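Local coordinates for protein beta-galactosidase (Trichoderma reesei, PDB 3OG2) that probably hydrolyses terminal non-reducing beta-D-galactose residues from beta-D-galactosides, as a glycoprotein of glycoside hydrolase family 35, at residues W290-E293 and Q294-A297; G936-T939 and E940-V943; R352-R356 and E357-E361; E302-R305 and V306-N310. All coordinates share one frame; numbering follows the deposited sequence.

Contact 1 of 4, residues W290-E293 and Q294-A297; sequences WGFE and QCSA. With MAN (alpha-D-mannopyranose), chain C; MAN (alpha-D-mannopyranose), chain B.
S296 turns its hydroxyl back onto the preceding turn of the helix. With chi1 at 78°, OG sits between the backbone N and the carbonyl carbon of its own residue, and it donates to E293 O at 2.7 Å. A water also links S296 OG to E293 OE1. The carboxylate of E293 comes round to this water because the chain bends at chi2 (-56°). Its OE2 forms salt bridges with R349 and R356. At the start of the helix G291 is the N-cap residue, and its O accepts a bond from C295 N. A side chain on G291 would be jammed against the carbonyl O of W290, which calls for glycine. Q294 NE2 approaches W290 CE3 to 3.8 Å, with the ring and amide planes 32° apart, while NE2 gives its hydrogen bond to C246 O. One water joins W290 O to Q294 OE1. At its edge the indole NE1 donates to O4 of a glycan mannose at 3.0 Å, in the ring plane. C295 SG lies obliquely beside the F292 ring, 4.1 Å from CD1. The contact opens helix 292-298 of the TIM-barrel region, shortly after strand 275-280, and the disulfide from C295 to C246 ties this helix to a preceding loop.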
loop_
_atom_site.group_PDB
_atom_site.type_symbol
_atom_site.label_atom_id
_atom_site.label_comp_id
_atom_site.label_asym_id
_atom_site.label_seq_id
_atom_site.Cartn_x
_atom_site.Cartn_y
_atom_site.Cartn_z
ATOM N N TRP A 290 -4.847 4.276 -16.027
ATOM C CA TRP A 290 -3.836 3.698 -16.898
ATOM C C TRP A 290 -3.431 2.296 -16.470
ATOM O O TRP A 290 -2.688 1.608 -17.196
ATOM C CB TRP A 290 -2.549 4.571 -16.969
ATOM C CG TRP A 290 -2.954 5.880 -17.587
ATOM C CD1 TRP A 290 -3.158 7.028 -16.861
ATOM C CD2 TRP A 290 -3.223 6.179 -18.941
ATOM N NE1 TRP A 290 -3.530 8.023 -17.742
ATOM C CE2 TRP A 290 -3.573 7.529 -19.010
ATOM C CE3 TRP A 290 -3.180 5.429 -20.127
ATOM C CZ2 TRP A 290 -3.900 8.183 -20.202
ATOM C CZ3 TRP A 290 -3.509 6.077 -21.326
ATOM C CH2 TRP A 290 -3.854 7.422 -21.336
ATOM N N GLY A 291 -3.869 1.865 -15.319
ATOM C CA GLY A 291 -3.505 0.574 -14.744
ATOM C C GLY A 291 -2.241 0.689 -13.908
ATOM O O GLY A 291 -1.350 1.495 -14.194
ATOM N N PHE A 292 -2.115 -0.153 -12.904
ATOM C CA PHE A 292 -1.001 -0.060 -11.970
ATOM C C PHE A 292 0.301 -0.577 -12.588
ATOM O O PHE A 292 1.369 -0.254 -12.056
ATOM C CB PHE A 292 -1.331 -0.820 -10.656
ATOM C CG PHE A 292 -2.257 0.032 -9.811
ATOM C CD1 PHE A 292 -1.881 1.303 -9.380
ATOM C CD2 PHE A 292 -3.528 -0.453 -9.442
ATOM C CE1 PHE A 292 -2.757 2.067 -8.598
ATOM C CE2 PHE A 292 -4.354 0.313 -8.645
ATOM C CZ PHE A 292 -3.997 1.568 -8.184
ATOM N N GLU A 293 0.253 -1.360 -13.686
ATOM C CA GLU A 293 1.516 -1.693 -14.321
ATOM C C GLU A 293 2.174 -0.425 -14.859
ATOM O O GLU A 293 3.402 -0.268 -14.687
ATOM C CB GLU A 293 1.314 -2.665 -15.488
ATOM C CG GLU A 293 1.203 -4.108 -15.056
ATOM C CD GLU A 293 2.434 -4.528 -14.236
ATOM O OE1 GLU A 293 3.596 -4.549 -14.719
ATOM O OE2 GLU A 293 2.235 -4.798 -13.036
ATOM N N GLN A 294 1.410 0.457 -15.489
ATOM C CA GLN A 294 1.947 1.734 -16.000
ATOM C C GLN A 294 2.372 2.624 -14.827
ATOM O O GLN A 294 3.432 3.287 -14.838
ATOM C CB GLN A 294 0.920 2.380 -16.936
ATOM C CG GLN A 294 1.644 2.931 -18.159
ATOM C CD GLN A 294 0.710 3.382 -19.240
ATOM O OE1 GLN A 294 0.220 2.548 -19.989
ATOM N NE2 GLN A 294 0.464 4.692 -19.337
ATOM N N CYS A 295 1.598 2.618 -13.716
ATOM C CA CYS A 295 2.116 3.374 -12.565
ATOM C C CYS A 295 3.433 2.839 -12.009
ATOM O O CYS A 295 4.286 3.620 -11.573
ATOM C CB CYS A 295 1.049 3.401 -11.465
ATOM S SG CYS A 295 -0.471 4.257 -11.912
ATOM N N SER A 296 3.626 1.533 -12.021
ATOM C CA SER A 296 4.886 0.954 -11.543
ATOM C C SER A 296 6.063 1.273 -12.491
ATOM O O SER A 296 7.201 1.309 -12.062
ATOM C CB SER A 296 4.790 -0.559 -11.380
ATOM O OG SER A 296 4.886 -1.229 -12.664
ATOM N N ALA A 297 5.767 1.545 -13.757
ATOM C CA ALA A 297 6.806 1.945 -14.730
ATOM C C ALA A 297 7.175 3.415 -14.495
ATOM O O ALA A 297 8.337 3.742 -14.719
ATOM C CB ALA A 297 6.321 1.734 -16.141
HETATM C C1 MAN C . -8.443 12.502 -17.829
HETATM C C2 MAN C . -7.354 13.380 -17.207
HETATM C C3 MAN C . -5.982 12.831 -17.639
HETATM C C4 MAN C . -5.848 11.349 -17.253
HETATM C C5 MAN C . -6.992 10.564 -17.897
HETATM C C6 MAN C . -6.973 9.100 -17.436
HETATM O O2 MAN C . -7.497 13.265 -15.803
HETATM O O3 MAN C . -4.933 13.587 -17.051
HETATM O O4 MAN C . -4.611 10.863 -17.769
HETATM O O5 MAN C . -8.248 11.151 -17.479
HETATM O O6 MAN C . -7.089 9.015 -16.024
HETATM C C1 MAN B . 11.168 -2.218 -18.220
HETATM C C2 MAN B . 11.467 -0.705 -18.441
HETATM C C3 MAN B . 11.362 -0.005 -17.059
HETATM C C4 MAN B . 9.951 -0.160 -16.475
HETATM C C5 MAN B . 9.604 -1.655 -16.399
HETATM C C6 MAN B . 8.057 -1.722 -16.171
HETATM O O2 MAN B . 10.547 -0.186 -19.358
HETATM O O3 MAN B . 11.499 1.423 -17.193
HETATM O O4 MAN B . 10.040 0.280 -15.102
HETATM O O5 MAN B . 9.915 -2.347 -17.598
HETATM O O6 MAN B . 7.847 -3.097 -15.786
HETATM O O HOH W 1 -1.039 -0.621 -16.769
HETATM O O HOH W 2 -2.427 1.632 -19.978
HETATM O O HOH W 3 5.399 -3.990 -12.750
#

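Contact 2 of 4, residues G936-T939 and E940-V943; sequences GPQT and EFPV. With NAG (2-acetamido-2-deoxy-beta-D-glucopyranose), chain D.
The amide of Q938 lies flat over one face of the F941 ring. The two planes are 13° apart, so this is an amide-ring stack. Q938 CD is 3.4 Å from F941 CE2, and the aliphatic part of the chain shares the same face. Q938 CG makes a CH-pi contact, 3.8 Å from the centroid of the F941 ring. The chain reaches this far because CG is anti to the backbone N (chi1 -171°) and the rest is extended. Its far end is fixed by hydrogen bonds. NE2 donates almost straight to E940 O at 2.9 Å, and the acceptor lies in the amide plane. OE1 accepts from S341 N, which links the amide to a loop of the catalytic domain. Both bonds hold the amide from turning. The residues lead from a loop into strand 940-943, which pairs antiparallel with strand 900-908 in a C-terminal all-beta domain. F941 also packs on L921 and Y931, from strands 917-923 and 926-932 of another sheet. T939 O comes obliquely to F941 CD1, at 3.6 Å. A glycan N-acetylglucosamine lies along the loop, with its C7 3.4 Å from G936 CA.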
loop_
_atom_site.group_PDB
_atom_site.type_symbol
_atom_site.label_atom_id
_atom_site.label_comp_id
_atom_site.label_asym_id
_atom_site.label_seq_id
_atom_site.Cartn_x
_atom_site.Cartn_y
_atom_site.Cartn_z
ATOM N N GLY A 936 -13.464 0.856 -16.912
ATOM C CA GLY A 936 -12.145 0.284 -16.695
ATOM C C GLY A 936 -11.373 0.986 -15.600
ATOM O O GLY A 936 -11.909 1.843 -14.875
ATOM N N PRO A 937 -10.077 0.699 -15.437
ATOM C CA PRO A 937 -9.294 -0.161 -16.342
ATOM C C PRO A 937 -9.137 -1.586 -15.860
ATOM O O PRO A 937 -8.489 -2.409 -16.540
ATOM C CB PRO A 937 -7.907 0.515 -16.263
ATOM C CG PRO A 937 -7.825 0.881 -14.807
ATOM C CD PRO A 937 -9.211 1.329 -14.397
ATOM N N GLN A 938 -9.665 -1.907 -14.663
ATOM C CA GLN A 938 -9.315 -3.244 -14.117
ATOM C C GLN A 938 -10.038 -4.420 -14.765
ATOM O O GLN A 938 -11.274 -4.411 -14.813
ATOM C CB GLN A 938 -9.589 -3.220 -12.600
ATOM C CG GLN A 938 -9.047 -4.498 -11.920
ATOM C CD GLN A 938 -9.024 -4.383 -10.420
ATOM O OE1 GLN A 938 -9.587 -3.440 -9.807
ATOM N NE2 GLN A 938 -8.364 -5.346 -9.782
ATOM N N THR A 939 -9.268 -5.403 -15.200
ATOM C CA THR A 939 -9.847 -6.640 -15.730
ATOM C C THR A 939 -9.409 -7.846 -14.912
ATOM O O THR A 939 -10.044 -8.892 -14.959
ATOM C CB THR A 939 -9.418 -6.892 -17.192
ATOM O OG1 THR A 939 -7.973 -6.776 -17.295
ATOM C CG2 THR A 939 -10.052 -5.885 -18.159
ATOM N N GLU A 940 -8.315 -7.722 -14.135
ATOM C CA GLU A 940 -7.752 -8.850 -13.371
ATOM C C GLU A 940 -7.878 -8.527 -11.898
ATOM O O GLU A 940 -7.367 -7.469 -11.432
ATOM C CB GLU A 940 -6.308 -9.059 -13.807
ATOM C CG GLU A 940 -5.600 -10.105 -12.925
ATOM C CD GLU A 940 -4.348 -10.652 -13.539
ATOM O OE1 GLU A 940 -3.942 -10.266 -14.652
ATOM O OE2 GLU A 940 -3.731 -11.531 -12.889
ATOM N N PHE A 941 -8.535 -9.403 -11.142
ATOM C CA PHE A 941 -8.926 -9.210 -9.740
ATOM C C PHE A 941 -8.247 -10.239 -8.863
ATOM O O PHE A 941 -8.749 -11.370 -8.780
ATOM C CB PHE A 941 -10.478 -9.313 -9.589
ATOM C CG PHE A 941 -11.122 -8.140 -10.319
ATOM C CD1 PHE A 941 -11.417 -8.173 -11.660
ATOM C CD2 PHE A 941 -11.418 -6.957 -9.595
ATOM C CE1 PHE A 941 -12.029 -7.077 -12.313
ATOM C CE2 PHE A 941 -12.056 -5.879 -10.229
ATOM C CZ PHE A 941 -12.338 -5.929 -11.572
ATOM N N PRO A 942 -7.112 -9.914 -8.256
ATOM C CA PRO A 942 -6.429 -10.909 -7.391
ATOM C C PRO A 942 -7.238 -11.090 -6.124
ATOM O O PRO A 942 -7.885 -10.133 -5.615
ATOM C CB PRO A 942 -5.106 -10.230 -7.034
ATOM C CG PRO A 942 -5.376 -8.774 -7.198
ATOM C CD PRO A 942 -6.366 -8.652 -8.328
ATOM N N VAL A 943 -7.226 -12.291 -5.580
ATOM C CA VAL A 943 -7.902 -12.630 -4.323
ATOM C C VAL A 943 -6.922 -13.431 -3.513
ATOM O O VAL A 943 -6.448 -14.420 -4.052
ATOM C CB VAL A 943 -9.227 -13.370 -4.549
ATOM C CG1 VAL A 943 -9.874 -13.637 -3.199
ATOM C CG2 VAL A 943 -10.121 -12.528 -5.474
HETATM C C1 NAG D . -13.158 -2.168 -22.204
HETATM C C2 NAG D . -12.556 -1.236 -21.138
HETATM C C3 NAG D . -13.158 0.163 -21.337
HETATM C C4 NAG D . -12.902 0.672 -22.764
HETATM C C5 NAG D . -13.350 -0.401 -23.786
HETATM C C6 NAG D . -12.968 -0.020 -25.212
HETATM C C7 NAG D . -12.099 -2.275 -18.973
HETATM C C8 NAG D . -12.718 -3.042 -17.812
HETATM N N2 NAG D . -12.964 -1.745 -19.820
HETATM O O3 NAG D . -12.610 1.038 -20.366
HETATM O O4 NAG D . -13.727 1.805 -22.980
HETATM O O5 NAG D . -12.787 -1.658 -23.473
HETATM O O6 NAG D . -13.657 -0.937 -26.088
HETATM O O7 NAG D . -10.893 -2.213 -19.130
#

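Contact 3 of 4, residues R352-R356 and E357-E361; sequences RRIDR and EKYSE. With NAG (2-acetamido-2-deoxy-beta-D-glucopyranose), chain E; MAN (alpha-D-mannopyranose), chain F; BMA (beta-D-mannopyranose), chain G.
I354 and Y359 meet where a loop of the TIM-barrel region turns into helix 357-370. The apolar part is a CH-pi contact. I354 CB stands over the centre of one face of the Y359 ring, 3.7 Å from the centroid. I354 CG2 reaches CE2 of Y359 at 3.6 Å, and I354 CD1 lies over the phenol end, near CZ. The ring faces the loop because its CG is anti to the backbone N (chi1 178°). L589 packs on both residues, and R356 CB packs on K358 CG. The phenol OH is bound to K64 O. A serine in place of Y359 would probably leave I354 without the ring it covers and K64 O without its phenol partner. Among backbone bonds, Y359 N donates to R356 O at 2.9 Å. Charged side chains point to other parts of the fold. R356 NH1 is bound to A346 O and to D343, and K358 NZ binds V299 O. Glycan sugars meet the polar residues D355, E357 and S360. A water accepts from N2 of an N-acetylglucosamine, donates to D355 O and binds S360 OG. The E357 chain is extended. Its OE1 accepts a hydrogen bond from O2 of a beta-mannose at 2.7 Å. Its OE2 accepts one from O2 of an alpha-mannose at 2.6 Å and also has Y556 OH as a partner.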
loop_
_atom_site.group_PDB
_atom_site.type_symbol
_atom_site.label_atom_id
_atom_site.label_comp_id
_atom_site.label_asym_id
_atom_site.label_seq_id
_atom_site.Cartn_x
_atom_site.Cartn_y
_atom_site.Cartn_z
ATOM N N ARG A 352 1.387 -9.768 -3.422
ATOM C CA ARG A 352 2.518 -9.884 -2.483
ATOM C C ARG A 352 3.800 -10.344 -3.192
ATOM O O ARG A 352 4.805 -10.608 -2.511
ATOM C CB ARG A 352 2.218 -10.696 -1.198
ATOM C CG ARG A 352 0.859 -10.302 -0.605
ATOM C CD ARG A 352 0.513 -11.105 0.651
ATOM N NE ARG A 352 0.690 -12.524 0.400
ATOM C CZ ARG A 352 -0.089 -13.312 -0.313
ATOM N NH1 ARG A 352 -1.213 -12.830 -0.868
ATOM N NH2 ARG A 352 0.271 -14.593 -0.445
ATOM N N ARG A 353 3.799 -10.400 -4.518
ATOM C CA ARG A 353 5.038 -10.787 -5.218
ATOM C C ARG A 353 6.049 -9.620 -5.157
ATOM O O ARG A 353 5.673 -8.448 -5.194
ATOM C CB ARG A 353 4.806 -11.170 -6.679
ATOM C CG ARG A 353 4.127 -12.533 -6.814
ATOM C CD ARG A 353 3.939 -12.844 -8.296
ATOM N NE ARG A 353 2.985 -11.985 -8.960
ATOM C CZ ARG A 353 3.069 -11.408 -10.155
ATOM N NH1 ARG A 353 4.114 -11.518 -10.990
ATOM N NH2 ARG A 353 2.056 -10.660 -10.586
ATOM N N ILE A 354 7.326 -10.031 -5.097
ATOM C CA ILE A 354 8.445 -9.090 -4.990
ATOM C C ILE A 354 9.409 -9.285 -6.149
ATOM O O ILE A 354 10.628 -9.308 -6.041
ATOM C CB ILE A 354 9.157 -9.268 -3.637
ATOM C CG1 ILE A 354 9.605 -10.725 -3.381
ATOM C CG2 ILE A 354 8.232 -8.746 -2.544
ATOM C CD1 ILE A 354 10.543 -10.839 -2.208
ATOM N N ASP A 355 8.811 -9.405 -7.354
ATOM C CA ASP A 355 9.598 -9.517 -8.555
ATOM C C ASP A 355 9.869 -8.178 -9.209
ATOM O O ASP A 355 10.766 -8.113 -10.067
ATOM C CB ASP A 355 8.845 -10.416 -9.554
ATOM C CG ASP A 355 7.562 -9.702 -9.954
ATOM O OD1 ASP A 355 6.680 -9.424 -9.155
ATOM O OD2 ASP A 355 7.362 -9.308 -11.158
ATOM N N ARG A 356 9.192 -7.087 -8.873
ATOM C CA ARG A 356 9.479 -5.809 -9.588
ATOM C C ARG A 356 10.895 -5.370 -9.279
ATOM O O ARG A 356 11.372 -5.498 -8.125
ATOM C CB ARG A 356 8.519 -4.705 -9.126
ATOM C CG ARG A 356 7.097 -4.980 -9.675
ATOM C CD ARG A 356 6.139 -3.927 -9.104
ATOM N NE ARG A 356 4.921 -3.846 -9.926
ATOM C CZ ARG A 356 3.734 -3.484 -9.490
ATOM N NH1 ARG A 356 3.510 -3.177 -8.214
ATOM N NH2 ARG A 356 2.706 -3.431 -10.359
ATOM N N GLU A 357 11.588 -4.844 -10.303
ATOM C CA GLU A 357 12.986 -4.430 -10.074
ATOM C C GLU A 357 13.104 -3.419 -8.946
ATOM O O GLU A 357 14.086 -3.399 -8.197
ATOM C CB GLU A 357 13.557 -3.887 -11.366
ATOM C CG GLU A 357 15.077 -3.655 -11.248
ATOM C CD GLU A 357 15.828 -3.627 -12.583
ATOM O OE1 GLU A 357 15.319 -4.151 -13.628
ATOM O OE2 GLU A 357 16.948 -3.104 -12.604
ATOM N N LYS A 358 12.066 -2.565 -8.818
ATOM C CA LYS A 358 12.121 -1.544 -7.768
ATOM C C LYS A 358 12.223 -2.171 -6.389
ATOM O O LYS A 358 12.779 -1.565 -5.476
ATOM C CB LYS A 358 10.904 -0.569 -7.810
ATOM C CG LYS A 358 9.574 -1.308 -7.734
ATOM C CD LYS A 358 8.392 -0.378 -7.855
ATOM C CE LYS A 358 8.320 0.649 -6.715
ATOM N NZ LYS A 358 7.175 1.602 -6.938
ATOM N N TYR A 359 11.733 -3.373 -6.156
ATOM C CA TYR A 359 11.924 -4.042 -4.847
ATOM C C TYR A 359 13.411 -4.229 -4.592
ATOM O O TYR A 359 13.937 -3.931 -3.507
ATOM C CB TYR A 359 11.135 -5.383 -4.820
ATOM C CG TYR A 359 11.363 -6.106 -3.505
ATOM C CD1 TYR A 359 12.441 -6.996 -3.332
ATOM C CD2 TYR A 359 10.483 -5.891 -2.418
ATOM C CE1 TYR A 359 12.678 -7.650 -2.141
ATOM C CE2 TYR A 359 10.713 -6.540 -1.220
ATOM C CZ TYR A 359 11.803 -7.421 -1.091
ATOM O OH TYR A 359 12.072 -8.095 0.073
ATOM N N SER A 360 14.096 -4.853 -5.584
ATOM C CA SER A 360 15.506 -5.198 -5.336
ATOM C C SER A 360 16.352 -3.951 -5.199
ATOM O O SER A 360 17.291 -3.939 -4.386
ATOM C CB SER A 360 16.012 -6.077 -6.479
ATOM O OG SER A 360 15.199 -7.262 -6.580
ATOM N N GLU A 361 16.018 -2.891 -5.968
ATOM C CA GLU A 361 16.779 -1.631 -5.804
ATOM C C GLU A 361 16.539 -1.032 -4.422
ATOM O O GLU A 361 17.467 -0.519 -3.799
ATOM C CB GLU A 361 16.347 -0.666 -6.885
ATOM C CG GLU A 361 16.817 0.763 -6.591
ATOM C CD GLU A 361 18.309 0.985 -6.470
ATOM O OE1 GLU A 361 19.043 0.336 -7.277
ATOM O OE2 GLU A 361 18.813 1.814 -5.629
HETATM C C1 NAG E . 12.972 -9.702 -11.959
HETATM C C2 NAG E . 14.279 -8.962 -12.211
HETATM C C3 NAG E . 14.025 -7.553 -12.704
HETATM C C4 NAG E . 13.108 -7.599 -13.939
HETATM C C5 NAG E . 11.825 -8.377 -13.575
HETATM C C6 NAG E . 10.904 -8.593 -14.764
HETATM C C7 NAG E . 15.997 -9.738 -10.628
HETATM C C8 NAG E . 16.469 -9.709 -9.203
HETATM N N2 NAG E . 15.018 -8.894 -10.934
HETATM O O3 NAG E . 15.224 -6.899 -12.984
HETATM O O4 NAG E . 12.751 -6.249 -14.251
HETATM O O5 NAG E . 12.230 -9.696 -13.164
HETATM O O6 NAG E . 11.598 -9.166 -15.858
HETATM O O7 NAG E . 16.399 -10.600 -11.423
HETATM C C1 MAN F . 17.237 -5.304 -16.122
HETATM C C2 MAN F . 17.872 -3.970 -15.756
HETATM C C3 MAN F . 18.926 -3.638 -16.840
HETATM C C4 MAN F . 19.965 -4.785 -16.911
HETATM C C5 MAN F . 19.221 -6.095 -17.261
HETATM C C6 MAN F . 20.202 -7.272 -17.218
HETATM O O2 MAN F . 18.491 -4.101 -14.486
HETATM O O3 MAN F . 19.614 -2.437 -16.386
HETATM O O4 MAN F . 20.880 -4.488 -17.945
HETATM O O5 MAN F . 18.232 -6.319 -16.251
HETATM O O6 MAN F . 19.542 -8.454 -17.697
HETATM C C1 BMA G . 12.787 -5.945 -15.552
HETATM C C2 BMA G . 12.285 -4.511 -15.771
HETATM C C3 BMA G . 12.411 -4.165 -17.258
HETATM C C4 BMA G . 13.854 -4.361 -17.743
HETATM C C5 BMA G . 14.292 -5.810 -17.406
HETATM C C6 BMA G . 15.704 -6.136 -17.826
HETATM O O2 BMA G . 13.006 -3.579 -14.945
HETATM O O3 BMA G . 12.067 -2.793 -17.407
HETATM O O4 BMA G . 13.842 -4.197 -19.174
HETATM O O5 BMA G . 14.173 -6.033 -15.972
HETATM O O6 BMA G . 16.599 -5.079 -17.382
HETATM O O HOH W 4 13.659 -7.643 -8.776
#

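Contact 4 of 4, residues E302-R305 and V306-N310; sequences EFER and VFYKN. With MAN (alpha-D-mannopyranose), chain H.
Helix 301-313 of the TIM-barrel region carries an aromatic cluster of F303, F307 and Y308 on one side. On another it carries a pair, E302 and R305, that touches a mannose of the protein's own glycan. E304 covers one face of Y308, one turn on. Its CA stands over the ring centre, 4.0 Å from the centroid, and its CG touches Y308 CE2 at 3.7 Å. A water lies within hydrogen-bonding distance of both E304 OE2 and Y308 OH, and the phenol is also bound to Q280 O. F303 is deposited in two conformers. In one of them its ring meets those of F307 and Y308 obliquely, a tentative reading. Replacing Y308 by an alanine is likely to open a gap beside E304 and to leave Q280 O without its phenol partner. On the sugar side, E302 CG lies over one face of the R305 guanidinium. E302 OE2 accepts from mannose O4 at 2.7 Å, and R305 NH2 donates to mannose O3 at 3.1 Å. R305 NE is hydrogen-bonded to R448 O. The aromatic cluster packs on strand 275-280 through F279 and Q280, while E304, R305 and Y308 face helix 357-370.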
loop_
_atom_site.group_PDB
_atom_site.type_symbol
_atom_site.label_atom_id
_atom_site.label_comp_id
_atom_site.label_asym_id
_atom_site.label_seq_id
_atom_site.Cartn_x
_atom_site.Cartn_y
_atom_site.Cartn_z
ATOM N N GLU A 302 14.429 3.306 -11.226
ATOM C CA GLU A 302 15.179 4.516 -11.555
ATOM C C GLU A 302 14.705 5.680 -10.690
ATOM O O GLU A 302 15.498 6.454 -10.160
ATOM C CB GLU A 302 15.047 4.864 -13.042
ATOM C CG GLU A 302 15.702 3.789 -13.899
ATOM C CD GLU A 302 15.496 3.973 -15.379
ATOM O OE1 GLU A 302 14.413 4.484 -15.752
ATOM O OE2 GLU A 302 16.366 3.532 -16.151
ATOM N N PHE A 303 13.376 5.795 -10.610
ATOM C CA PHE A 303 12.830 6.795 -9.694
ATOM C C PHE A 303 13.413 6.592 -8.305
ATOM O O PHE A 303 13.791 7.529 -7.606
ATOM C CB PHE A 303 11.288 6.688 -9.723
ATOM C CG PHE A 303 10.665 7.224 -8.449
ATOM C CD1 PHE A 303 10.387 8.571 -8.326
ATOM C CD2 PHE A 303 10.329 6.407 -7.370
ATOM C CE1 PHE A 303 9.834 9.091 -7.162
ATOM C CE2 PHE A 303 9.802 6.887 -6.192
ATOM C CZ PHE A 303 9.540 8.247 -6.088
ATOM N N GLU A 304 13.435 5.346 -7.815
ATOM C CA GLU A 304 13.920 5.126 -6.429
ATOM C C GLU A 304 15.351 5.562 -6.275
ATOM O O GLU A 304 15.736 6.249 -5.315
ATOM C CB GLU A 304 13.818 3.644 -5.999
ATOM C CG GLU A 304 12.333 3.210 -5.941
ATOM C CD GLU A 304 12.265 1.760 -5.510
ATOM O OE1 GLU A 304 13.232 0.978 -5.880
ATOM O OE2 GLU A 304 11.273 1.358 -4.916
ATOM N N ARG A 305 16.222 5.150 -7.226
ATOM C CA ARG A 305 17.643 5.496 -6.930
ATOM C C ARG A 305 17.856 7.001 -7.072
ATOM O O ARG A 305 18.627 7.536 -6.253
ATOM C CB ARG A 305 18.563 4.643 -7.736
ATOM C CG ARG A 305 18.406 4.869 -9.215
ATOM C CD ARG A 305 18.899 3.572 -9.945
ATOM N NE ARG A 305 18.985 3.913 -11.354
ATOM C CZ ARG A 305 19.323 3.068 -12.341
ATOM N NH1 ARG A 305 19.577 1.762 -12.141
ATOM N NH2 ARG A 305 19.397 3.569 -13.578
ATOM N N VAL A 306 17.205 7.702 -8.007
ATOM C CA VAL A 306 17.437 9.165 -8.060
ATOM C C VAL A 306 16.722 9.885 -6.938
ATOM O O VAL A 306 17.314 10.707 -6.211
ATOM C CB VAL A 306 16.996 9.738 -9.426
ATOM C CG1 VAL A 306 17.167 11.260 -9.456
ATOM C CG2 VAL A 306 17.757 9.098 -10.594
ATOM N N PHE A 307 15.401 9.626 -6.780
ATOM C CA PHE A 307 14.675 10.422 -5.795
ATOM C C PHE A 307 14.942 10.018 -4.346
ATOM O O PHE A 307 14.949 10.879 -3.455
ATOM C CB PHE A 307 13.151 10.328 -6.040
ATOM C CG PHE A 307 12.675 11.183 -7.203
ATOM C CD1 PHE A 307 12.821 10.762 -8.507
ATOM C CD2 PHE A 307 12.041 12.421 -6.891
ATOM C CE1 PHE A 307 12.337 11.524 -9.539
ATOM C CE2 PHE A 307 11.579 13.210 -7.958
ATOM C CZ PHE A 307 11.721 12.761 -9.256
ATOM N N TYR A 308 15.144 8.737 -4.061
ATOM C CA TYR A 308 15.352 8.351 -2.649
ATOM C C TYR A 308 16.734 8.779 -2.200
ATOM O O TYR A 308 16.917 9.271 -1.081
ATOM C CB TYR A 308 15.122 6.880 -2.387
ATOM C CG TYR A 308 13.681 6.410 -2.618
ATOM C CD1 TYR A 308 12.678 7.263 -3.049
ATOM C CD2 TYR A 308 13.368 5.078 -2.375
ATOM C CE1 TYR A 308 11.385 6.799 -3.238
ATOM C CE2 TYR A 308 12.076 4.605 -2.574
ATOM C CZ TYR A 308 11.099 5.474 -2.999
ATOM O OH TYR A 308 9.823 4.999 -3.195
ATOM N N LYS A 309 17.751 8.634 -3.063
ATOM C CA LYS A 309 19.084 9.143 -2.671
ATOM C C LYS A 309 19.065 10.665 -2.590
ATOM O O LYS A 309 19.848 11.214 -1.810
ATOM C CB LYS A 309 20.135 8.648 -3.672
ATOM C CG LYS A 309 20.322 7.118 -3.559
ATOM C CD LYS A 309 21.296 6.574 -4.595
ATOM C CE LYS A 309 21.254 5.029 -4.567
ATOM N NZ LYS A 309 22.258 4.413 -5.435
ATOM N N ASN A 310 18.172 11.351 -3.337
ATOM C CA ASN A 310 18.070 12.796 -3.146
ATOM C C ASN A 310 17.536 13.150 -1.771
ATOM O O ASN A 310 17.816 14.253 -1.260
ATOM C CB ASN A 310 17.144 13.345 -4.237
ATOM C CG ASN A 310 17.056 14.840 -4.209
ATOM O OD1 ASN A 310 18.095 15.520 -4.404
ATOM N ND2 ASN A 310 15.851 15.362 -3.972
HETATM C C1 MAN H . 19.937 -1.500 -17.492
HETATM C C2 MAN H . 20.778 -0.462 -16.775
HETATM C C3 MAN H . 19.984 0.294 -15.706
HETATM C C4 MAN H . 18.733 0.861 -16.364
HETATM C C5 MAN H . 17.900 -0.279 -16.975
HETATM C C6 MAN H . 16.712 0.310 -17.775
HETATM O O2 MAN H . 21.192 0.442 -17.786
HETATM O O3 MAN H . 20.761 1.331 -15.152
HETATM O O4 MAN H . 17.960 1.479 -15.364
HETATM O O5 MAN H . 18.725 -0.950 -17.924
HETATM O O6 MAN H . 15.858 -0.745 -18.183
HETATM O O HOH W 5 8.888 2.465 -4.088
#

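Overall arrangement
Along the chain the order is contact 1, contact 4, contact 3, contact 2. The first three lie in the family 35 TIM-barrel region. Contact 2 belongs to the C-terminal all-beta domain. Helices 292-298 and 301-313 follow each other, and contacts 1 and 4 have centres about 18 Å apart. The R356-E293 salt bridge and the packing of K358 and E361 on E304 join these two helices to helix 357-370. P937 packs on G291 and reaches in from the C-terminal domain, though the centres of contacts 2 and 4 are about 29 Å apart. Glycan sugars lie against all four, consistent with sugars lying where the barrel region meets beta domains, as at Q938 with S341 and R305 with R448.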